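Local coordinates for protein PppA (Pseudomonas aeruginosa, PDB 6JKV) that probably removes phosphate from serine and threonine residues as a manganese-binding PP2C-type phosphatase, and serves as a key regulatory component of the type VI secretion system, at residues Ile76-Thr79 and Leu80-Ile83; Thr219-Asp222 and Ser223-Arg226; Leu241-Leu244 and Gly245-Gly249. One frame throughout, in Å; residues are numbered along the deposited sequence.

Contact 1: Ile76-Thr79 and Leu80-Ile83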
loop_
_atom_site.group_PDB
_atom_site.type_symbol
_atom_site.label_atom_id
_atom_site.label_comp_id
_atom_site.label_asym_id
_atom_site.label_seq_id
_atom_site.Cartn_x
_atom_site.Cartn_y
_atom_site.Cartn_z
ATOM N N ILE A 76 11.462 -3.131 -2.346
ATOM C CA ILE A 76 10.718 -1.850 -2.220
ATOM C C ILE A 76 10.852 -1.339 -0.782
ATOM O O ILE A 76 11.276 -0.181 -0.599
ATOM C CB ILE A 76 9.247 -2.028 -2.631
ATOM C CG1 ILE A 76 9.085 -2.027 -4.152
ATOM C CG2 ILE A 76 8.369 -0.979 -1.975
ATOM C CD1 ILE A 76 7.725 -2.488 -4.608
ATOM N N VAL A 77 10.472 -2.162 0.198
ATOM C CA VAL A 77 10.371 -1.708 1.612
ATOM C C VAL A 77 11.776 -1.358 2.114
ATOM O O VAL A 77 11.910 -0.335 2.799
ATOM C CB VAL A 77 9.640 -2.717 2.523
ATOM C CG1 VAL A 77 8.190 -2.915 2.092
ATOM C CG2 VAL A 77 10.351 -4.049 2.596
ATOM N N ASP A 78 12.790 -2.142 1.751
ATOM C CA ASP A 78 14.184 -1.905 2.209
ATOM C C ASP A 78 14.768 -0.645 1.566
ATOM O O ASP A 78 15.485 0.087 2.277
ATOM C CB ASP A 78 15.102 -3.089 1.907
ATOM C CG ASP A 78 14.739 -4.356 2.661
ATOM O OD1 ASP A 78 13.963 -4.264 3.644
ATOM O OD2 ASP A 78 15.217 -5.435 2.246
ATOM N N THR A 79 14.537 -0.433 0.269
ATOM C CA THR A 79 15.036 0.767 -0.448
ATOM C C THR A 79 14.373 2.019 0.139
ATOM O O THR A 79 15.073 3.033 0.349
ATOM C CB THR A 79 14.808 0.663 -1.964
ATOM O OG1 THR A 79 15.454 -0.516 -2.456
ATOM C CG2 THR A 79 15.325 1.886 -2.697
ATOM N N LEU A 80 13.068 1.955 0.412
ATOM C CA LEU A 80 12.329 3.136 0.922
ATOM C C LEU A 80 12.736 3.397 2.373
ATOM O O LEU A 80 12.860 4.576 2.750
ATOM C CB LEU A 80 10.824 2.915 0.771
ATOM C CG LEU A 80 10.319 2.934 -0.673
ATOM C CD1 LEU A 80 8.804 3.019 -0.695
ATOM C CD2 LEU A 80 10.937 4.078 -1.479
ATOM N N ARG A 81 13.000 2.342 3.145
ATOM C CA ARG A 81 13.387 2.494 4.565
ATOM C C ARG A 81 14.712 3.261 4.654
ATOM O O ARG A 81 14.850 4.105 5.560
ATOM C CB ARG A 81 13.481 1.131 5.261
ATOM C CG ARG A 81 13.591 1.233 6.777
ATOM C CD ARG A 81 14.139 -0.029 7.415
ATOM N NE ARG A 81 13.138 -1.084 7.539
ATOM C CZ ARG A 81 13.036 -2.144 6.729
ATOM N NH1 ARG A 81 13.880 -2.320 5.717
ATOM N NH2 ARG A 81 12.096 -3.048 6.952
ATOM N N ARG A 82 15.648 3.010 3.737
ATOM C CA ARG A 82 17.018 3.563 3.859
ATOM C C ARG A 82 17.037 5.041 3.457
ATOM O O ARG A 82 18.044 5.713 3.741
ATOM C CB ARG A 82 18.020 2.732 3.055
ATOM C CG ARG A 82 18.354 3.259 1.668
ATOM C CD ARG A 82 19.660 2.640 1.192
ATOM N NE ARG A 82 19.759 1.253 1.632
ATOM C CZ ARG A 82 19.130 0.226 1.058
ATOM N NH1 ARG A 82 18.374 0.415 -0.012
ATOM N NH2 ARG A 82 19.270 -0.995 1.547
ATOM N N ILE A 83 15.992 5.547 2.809
ATOM C CA ILE A 83 15.963 6.967 2.358
ATOM C C ILE A 83 15.941 7.882 3.580
ATOM O O ILE A 83 15.096 7.734 4.455
ATOM C CB ILE A 83 14.776 7.234 1.427
ATOM C CG1 ILE A 83 14.973 6.515 0.090
ATOM C CG2 ILE A 83 14.558 8.735 1.258
ATOM C CD1 ILE A 83 13.775 6.584 -0.811
HETATM O O HOH W 1 17.378 -1.807 -0.951
#

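Contact 2: Thr219-Asp222 and Ser223-Arg226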
loop_
_atom_site.group_PDB
_atom_site.type_symbol
_atom_site.label_atom_id
_atom_site.label_comp_id
_atom_site.label_asym_id
_atom_site.label_seq_id
_atom_site.Cartn_x
_atom_site.Cartn_y
_atom_site.Cartn_z
ATOM N N THR A 219 -12.157 -9.187 0.534
ATOM C CA THR A 219 -12.897 -9.976 1.551
ATOM C C THR A 219 -13.773 -9.098 2.456
ATOM O O THR A 219 -14.529 -9.662 3.273
ATOM C CB THR A 219 -11.930 -10.789 2.411
ATOM O OG1 THR A 219 -10.878 -9.943 2.881
ATOM C CG2 THR A 219 -11.328 -11.951 1.655
ATOM N N ALA A 220 -13.687 -7.773 2.347
ATOM C CA ALA A 220 -14.549 -6.837 3.102
ATOM C C ALA A 220 -14.819 -5.600 2.247
ATOM O O ALA A 220 -13.867 -5.029 1.683
ATOM C CB ALA A 220 -13.899 -6.461 4.407
ATOM N N ASP A 221 -16.083 -5.206 2.147
ATOM C CA ASP A 221 -16.471 -4.022 1.344
ATOM C C ASP A 221 -16.171 -2.774 2.173
ATOM O O ASP A 221 -15.860 -2.908 3.370
ATOM C CB ASP A 221 -17.922 -4.121 0.856
ATOM C CG ASP A 221 -18.954 -4.051 1.968
ATOM O OD1 ASP A 221 -18.933 -3.056 2.705
ATOM O OD2 ASP A 221 -19.765 -4.991 2.096
ATOM N N ASP A 222 -16.287 -1.609 1.543
ATOM C CA ASP A 222 -15.845 -0.313 2.112
ATOM C C ASP A 222 -16.630 0.054 3.375
ATOM O O ASP A 222 -16.043 0.732 4.236
ATOM C CB ASP A 222 -15.950 0.794 1.070
ATOM C CG ASP A 222 -14.800 0.754 0.080
ATOM O OD1 ASP A 222 -13.934 -0.152 0.209
ATOM O OD2 ASP A 222 -14.768 1.637 -0.804
ATOM N N SER A 223 -17.899 -0.351 3.489
ATOM C CA SER A 223 -18.730 -0.032 4.676
ATOM C C SER A 223 -18.222 -0.825 5.883
ATOM O O SER A 223 -18.213 -0.274 7.004
ATOM C CB SER A 223 -20.201 -0.256 4.422
ATOM O OG SER A 223 -20.474 -1.610 4.114
ATOM N N GLU A 224 -17.797 -2.067 5.666
ATOM C CA GLU A 224 -17.209 -2.900 6.744
ATOM C C GLU A 224 -15.824 -2.360 7.100
ATOM O O GLU A 224 -15.495 -2.341 8.285
ATOM C CB GLU A 224 -17.171 -4.368 6.327
ATOM C CG GLU A 224 -18.559 -4.962 6.163
ATOM C CD GLU A 224 -18.582 -6.272 5.408
ATOM O OE1 GLU A 224 -17.694 -6.478 4.574
ATOM O OE2 GLU A 224 -19.477 -7.096 5.681
ATOM N N LEU A 225 -15.043 -1.906 6.117
ATOM C CA LEU A 225 -13.735 -1.267 6.406
ATOM C C LEU A 225 -13.970 -0.045 7.299
ATOM O O LEU A 225 -13.251 0.103 8.301
ATOM C CB LEU A 225 -13.027 -0.872 5.106
ATOM C CG LEU A 225 -12.612 -2.013 4.176
ATOM C CD1 LEU A 225 -11.888 -1.448 2.964
ATOM C CD2 LEU A 225 -11.744 -3.042 4.882
ATOM N N ARG A 226 -14.955 0.787 6.964
ATOM C CA ARG A 226 -15.311 1.982 7.765
ATOM C C ARG A 226 -15.682 1.560 9.194
ATOM O O ARG A 226 -15.261 2.248 10.148
ATOM C CB ARG A 226 -16.474 2.728 7.105
ATOM C CG ARG A 226 -16.842 4.033 7.796
ATOM C CD ARG A 226 -18.326 4.095 8.092
ATOM N NE ARG A 226 -18.665 3.305 9.268
ATOM C CZ ARG A 226 -18.684 3.765 10.514
ATOM N NH1 ARG A 226 -18.399 5.036 10.757
ATOM N NH2 ARG A 226 -18.997 2.963 11.519
HETATM O O HOH W 2 -18.955 -7.395 2.238
#

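Contact 3: Leu241-Leu244 and Gly245-Gly249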
loop_
_atom_site.group_PDB
_atom_site.type_symbol
_atom_site.label_atom_id
_atom_site.label_comp_id
_atom_site.label_asym_id
_atom_site.label_seq_id
_atom_site.Cartn_x
_atom_site.Cartn_y
_atom_site.Cartn_z
ATOM N N LEU A 241 -9.149 -6.276 11.049
ATOM C CA LEU A 241 -9.321 -6.285 9.576
ATOM C C LEU A 241 -8.860 -7.630 9.016
ATOM O O LEU A 241 -9.629 -8.259 8.258
ATOM C CB LEU A 241 -8.527 -5.139 8.953
ATOM C CG LEU A 241 -9.127 -3.747 9.123
ATOM C CD1 LEU A 241 -8.096 -2.690 8.752
ATOM C CD2 LEU A 241 -10.384 -3.601 8.280
ATOM N N VAL A 242 -7.652 -8.055 9.390
ATOM C CA VAL A 242 -7.059 -9.326 8.897
ATOM C C VAL A 242 -7.951 -10.483 9.367
ATOM O O VAL A 242 -8.236 -11.374 8.541
ATOM C CB VAL A 242 -5.591 -9.470 9.343
ATOM C CG1 VAL A 242 -5.046 -10.865 9.087
ATOM C CG2 VAL A 242 -4.719 -8.417 8.671
ATOM N N HIS A 243 -8.416 -10.448 10.621
ATOM C CA HIS A 243 -9.284 -11.510 11.196
ATOM C C HIS A 243 -10.564 -11.633 10.361
ATOM O O HIS A 243 -10.950 -12.771 10.045
ATOM C CB HIS A 243 -9.593 -11.258 12.677
ATOM C CG HIS A 243 -10.701 -12.111 13.201
ATOM N ND1 HIS A 243 -11.834 -11.580 13.805
ATOM C CD2 HIS A 243 -10.871 -13.450 13.181
ATOM C CE1 HIS A 243 -12.640 -12.560 14.160
ATOM N NE2 HIS A 243 -12.072 -13.719 13.784
ATOM N N LEU A 244 -11.210 -10.508 10.039
ATOM C CA LEU A 244 -12.446 -10.513 9.215
ATOM C C LEU A 244 -12.138 -11.144 7.850
ATOM O O LEU A 244 -12.918 -12.013 7.405
ATOM C CB LEU A 244 -12.977 -9.086 9.064
ATOM C CG LEU A 244 -14.147 -8.912 8.096
ATOM C CD1 LEU A 244 -15.363 -9.721 8.529
ATOM C CD2 LEU A 244 -14.514 -7.447 7.962
ATOM N N GLY A 245 -11.034 -10.735 7.221
ATOM C CA GLY A 245 -10.580 -11.314 5.945
ATOM C C GLY A 245 -10.390 -12.813 6.054
ATOM O O GLY A 245 -10.916 -13.551 5.194
ATOM N N LEU A 246 -9.662 -13.257 7.080
ATOM C CA LEU A 246 -9.364 -14.690 7.320
ATOM C C LEU A 246 -10.681 -15.446 7.518
ATOM O O LEU A 246 -10.831 -16.559 6.988
ATOM C CB LEU A 246 -8.419 -14.813 8.520
ATOM C CG LEU A 246 -6.945 -14.539 8.214
ATOM C CD1 LEU A 246 -6.104 -14.574 9.478
ATOM C CD2 LEU A 246 -6.408 -15.547 7.219
ATOM N N THR A 247 -11.628 -14.824 8.220
ATOM C CA THR A 247 -12.970 -15.375 8.522
ATOM C C THR A 247 -13.736 -15.667 7.231
ATOM O O THR A 247 -14.564 -16.587 7.244
ATOM C CB THR A 247 -13.773 -14.398 9.388
ATOM O OG1 THR A 247 -13.380 -14.573 10.751
ATOM C CG2 THR A 247 -15.261 -14.600 9.279
ATOM N N ARG A 248 -13.502 -14.883 6.181
ATOM C CA ARG A 248 -14.231 -14.991 4.897
ATOM C C ARG A 248 -13.373 -15.698 3.845
ATOM O O ARG A 248 -13.647 -15.523 2.644
ATOM C CB ARG A 248 -14.690 -13.604 4.451
ATOM C CG ARG A 248 -15.961 -13.169 5.157
ATOM C CD ARG A 248 -16.002 -11.674 5.335
ATOM N NE ARG A 248 -17.264 -11.239 5.903
ATOM C CZ ARG A 248 -17.772 -10.026 5.738
ATOM N NH1 ARG A 248 -17.110 -9.127 5.016
ATOM N NH2 ARG A 248 -18.939 -9.722 6.289
ATOM N N GLY A 249 -12.376 -16.473 4.270
ATOM C CA GLY A 249 -11.692 -17.442 3.393
ATOM C C GLY A 249 -10.373 -16.955 2.798
ATOM O O GLY A 249 -9.755 -17.736 2.065
#

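Contact 1: Ile76-Thr79 and Leu80-Ile83
Asp78 and Arg81, one turn apart near the C-terminal end of helix 69-82, are joined by a salt bridge in which Arg81 NH1 lies 2.8 Å from Asp78 OD1. The two side chains run alongside each other and point the same way. The carboxylate oxygen sits at the guanidinium edge, almost in its plane, whereas NH1 meets OD1 on the anti side and 30° out of the carboxylate plane; the two flat groups are turned 38° apart. A bend at chi3 of Arg81 (-79°) folds the chain back over the preceding turn and brings NH1 to the acid.

The next position uses water instead. Water 1 donates a hydrogen bond to Thr79 OG1 at 2.8 Å and accepts one from Arg82 NH1 at 2.6 Å, in the plane of that guanidinium. Asp78 O lies over one face of the same group, offset toward its rim. Thr79 OG1 also bonds to Leu75 O, one turn back.

Behind these polar groups runs the helix backbone, with Leu80 N bonded to Ile76 O at 3.0 Å and Arg81 N to Val77 O at 2.9 Å. On the buried side Ile76 CG2 approaches Leu80 CD1 at 4.2 Å, and both side chains rest on Leu123 of strand 120-129, while Val77 packs on Ala47 and Leu49. The helix is thus amphipathic: aliphatic groups pack it against the sheet and helix 89-114, and the carboxylate of Asp78 probably offsets part of the positive charge that two successive arginines bring to its outer face.

Contact 2: Thr219-Asp222 and Ser223-Arg226
Asp221 and Glu224 cross at about a right angle, yet their carboxylates are stacked with planes only 7° apart, Asp221 OD2 lying 3.6 Å from Glu224 OE1. Two like charges so close would repel, and water 2 joins them by donating to both oxygens, at 2.5 Å to Asp221 OD2 and 2.8 Å to Glu224 OE1. Glu224 OE2 turns to another partner, a salt bridge with Arg248, which should further ease the negative charge.

With chi1 at 67°, the Asp221 carboxylate is tucked between its own backbone N and carbonyl carbon, facing the first turn of the helix. Its OD1 takes the hydroxyl of Ser223, OG to OD1 2.5 Å, on the syn side and slightly out of the carboxylate plane. The same oxygen receives weak bonds from the backbone N of Ser223 and of Glu224. In return, the extended side chain of Glu224 reaches back so that its OE1 accepts from Asp221 N at 3.2 Å, on the anti side and 24° out of plane. This reciprocal pair is a capping box, with Asp221 as N-cap of helix 222-229; it ties the loop that follows helix 214-217 to the start of the next helix.

Regular helical bonding follows at once, Leu225 N to Asp221 O at 3.0 Å and Arg226 N to Asp222 O at 2.9 Å. The inner side is mainly apolar: Ala220 CB meets Leu225 CD2 at 4.1 Å, while the Asp222 and Leu225 side chains cross obliquely, CD1 coming near OD1. Beyond them Ala220 packs on Leu244 and Leu225 on Leu241, both of helix 234-247, while Leu225 also touches Leu151 of strand 150-153 and Tyr144 of strand 142-147.

Contact 3: Leu241-Leu244 and Gly245-Gly249
Val242 and Leu246 pack together on the inner side of this helix end, their side chains lying side by side and pointing the same way, with Val242 CG1 3.9 Å from Leu246 CD1. Both rest on His36 of strand 29-36, and Val242 also touches Tyr34; Leu241 and Gly245 are buried beside them. The backbone here is regular: Leu246 N bonds to Val242 O at 2.8 Å, and Gly245 N to Leu241 O at 3.0 Å.

The exposed side, carrying His243 and Thr247, is looser. Thr247 OG1 stands anti to its carbonyl carbon (chi1 -82°), from where it donates back to His243 O at 3.1 Å, 40° out of the carbonyl plane. Thr247 N reaches that oxygen at 2.8 Å from the opposite face, giving the carbonyl two donors within its own helix. The imidazole of His243 lies obliquely to the hydroxyl.

Farther round the helix, past Thr247, Leu244 lays CD1 over one face of the Arg248 guanidinium, offset toward the rim, with CD1 3.6 Å from Arg248 NE. The apolar methyl supports the flat group, whose NH2 forms a salt bridge with Glu224 and whose NH1 bonds to Thr219 O.

Helical bonding frays at Arg248, whose N makes a weak bond to Leu244 O and another bond to Gly245 O. Gly249 then takes a positive phi of 98° and sends its N to Leu246 O at 3.1 Å, while the next residue's N returns to Gly245 O: a Schellman motif, with Gly249 as the C-prime residue, ends helix 234-247 shortly before the manganese ligand Asp252.

Along the chain the contacts come in series. Contact 1, on helix 69-82, lies across the chain's centre from the other two, 30 Å centre to centre from contact 2 and 29 Å from contact 3. Contact 1 packs on strands 46-51, 56-63 and 120-129 of one antiparallel sheet, contacts 2 and 3 on strands of the other. Those two, with centres 11 Å apart, touch directly: the start of helix 222-229 meets the last two turns of helix 234-247 and the residue just after it, through the Glu224-Arg248 salt bridge and Leu225 against Leu241. This is the helix-flanked beta sandwich of PP2C phosphatases, with the manganese ions at one end, bound by Asp61, Gly62, Asp214 and Asp252.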